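CBS domain protein (PDB 2NQW) is of unknown function but may, as its family is assigned, bind flavin adenine dinucleotide; this piece is the transporter-associated domain of a CBS-domain membrane protein. Local coordinates at residues Val76-Met79 / Ile84-Ile87. Residues are numbered along the deposited sequence; the frame is centred on the assembly and turned at random.
Sequences VTQM and IIEI
V76-M79 and I84-I87 pair antiparallel, their axes 4.5 Å apart at the closest, and carry two classic beta bulges: T77 and Q78 lie opposite E86, while I85 and E86 lie opposite Q78. E86 O takes T77 N at 3.0 Å and, weakly, Q78 N; Q78 O takes both E86 N and I85 N from one face of its plane. On the Q78-E86 side of the sheet, one carboxylate oxygen ties three side chains together. T77 OG1 donates to E86 OE1 over 2.7 Å, meeting the lone pair turned away from OE2. Q78 NE2 comes to the same OE1 from above the carboxylate plane, at 3.0 Å and nearly straight (164°). The amide and carboxylate planes stand 82° apart, and the two donors together should restrain rotation of the carboxylate. E86 reaches them with CG anti to its backbone N (chi1 -172°) and an extended chain. I85 CG1 packs against Q78 CB at 3.6 Å. V76, M79, I84 and I87 share the other side, where V76 CG2 meets I84 CD1 at 3.9 Å and the side chains cross at about a right angle. That apolar side turns to helix 49-57: V76 rests on F53, I84 on S50 and I87 on L49, while M79 and I84 touch P61. The hairpin lies inside the five-stranded antiparallel sheet, with strand 66-69 next to 72-79 and strand 17-20 next to 84-89.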
loop_
_atom_site.group_PDB
_atom_site.type_symbol
_atom_site.label_atom_id
_atom_site.label_comp_id
_atom_site.label_asym_id
_atom_site.label_seq_id
_atom_site.Cartn_x
_atom_site.Cartn_y
_atom_site.Cartn_z
ATOM N N VAL A 76 6.251 0.684 -4.981
ATOM C CA VAL A 76 7.046 1.589 -4.120
ATOM C C VAL A 76 7.493 2.735 -5.013
ATOM O O VAL A 76 8.297 2.526 -5.922
ATOM C CB VAL A 76 8.269 0.873 -3.516
ATOM C CG1 VAL A 76 9.162 1.860 -2.771
ATOM C CG2 VAL A 76 7.791 -0.202 -2.579
ATOM N N THR A 77 6.997 3.948 -4.733
ATOM C CA THR A 77 7.370 5.085 -5.577
ATOM C C THR A 77 8.471 5.939 -4.944
ATOM O O THR A 77 9.177 6.632 -5.670
ATOM C CB THR A 77 6.149 5.963 -5.863
ATOM O OG1 THR A 77 5.530 6.296 -4.612
ATOM C CG2 THR A 77 5.176 5.205 -6.794
ATOM N N GLN A 78 8.598 5.904 -3.616
ATOM C CA GLN A 78 9.677 6.663 -2.947
ATOM C C GLN A 78 10.169 5.905 -1.735
ATOM O O GLN A 78 9.373 5.273 -1.020
ATOM C CB GLN A 78 9.191 8.035 -2.476
ATOM C CG GLN A 78 8.727 8.945 -3.608
ATOM C CD GLN A 78 8.478 10.343 -3.090
ATOM O OE1 GLN A 78 9.391 10.986 -2.532
ATOM N NE2 GLN A 78 7.264 10.821 -3.259
HETATM N N MSE A 79 11.486 6.007 -1.498
HETATM C CA MSE A 79 12.107 5.523 -0.275
HETATM C C MSE A 79 13.038 6.594 0.227
HETATM O O MSE A 79 13.532 7.394 -0.572
HETATM C CB MSE A 79 12.954 4.262 -0.521
HETATM C CG MSE A 79 12.097 3.038 -0.830
HETATM SE SE MSE A 79 13.078 1.386 -0.940
HETATM C CE MSE A 79 13.639 1.270 0.910
ATOM N N ILE A 84 10.397 2.426 2.989
ATOM C CA ILE A 84 9.370 2.829 2.033
ATOM C C ILE A 84 8.617 4.028 2.577
ATOM O O ILE A 84 8.030 3.941 3.665
ATOM C CB ILE A 84 8.359 1.685 1.848
ATOM C CG1 ILE A 84 9.033 0.467 1.188
ATOM C CG2 ILE A 84 7.199 2.176 0.973
ATOM C CD1 ILE A 84 8.163 -0.812 1.290
ATOM N N ILE A 85 8.636 5.142 1.847
ATOM C CA ILE A 85 7.921 6.335 2.286
ATOM C C ILE A 85 6.691 6.654 1.428
ATOM O O ILE A 85 5.824 7.377 1.910
ATOM C CB ILE A 85 8.832 7.531 2.472
ATOM C CG1 ILE A 85 9.379 8.039 1.150
ATOM C CG2 ILE A 85 9.947 7.211 3.493
ATOM C CD1 ILE A 85 10.316 9.294 1.315
ATOM N N GLU A 86 6.596 6.114 0.206
ATOM C CA GLU A 86 5.367 6.318 -0.564
ATOM C C GLU A 86 5.099 5.067 -1.376
ATOM O O GLU A 86 6.017 4.498 -1.980
ATOM C CB GLU A 86 5.501 7.504 -1.500
ATOM C CG GLU A 86 4.172 7.892 -2.198
ATOM C CD GLU A 86 4.404 9.080 -3.109
ATOM O OE1 GLU A 86 5.089 8.908 -4.136
ATOM O OE2 GLU A 86 3.895 10.187 -2.807
ATOM N N ILE A 87 3.822 4.676 -1.361
ATOM C CA ILE A 87 3.329 3.581 -2.168
ATOM C C ILE A 87 2.170 4.079 -3.027
ATOM O O ILE A 87 1.246 4.751 -2.524
ATOM C CB ILE A 87 2.873 2.398 -1.274
ATOM C CG1 ILE A 87 4.122 1.686 -0.720
ATOM C CG2 ILE A 87 1.994 1.385 -2.031
ATOM C CD1 ILE A 87 3.833 0.684 0.408
#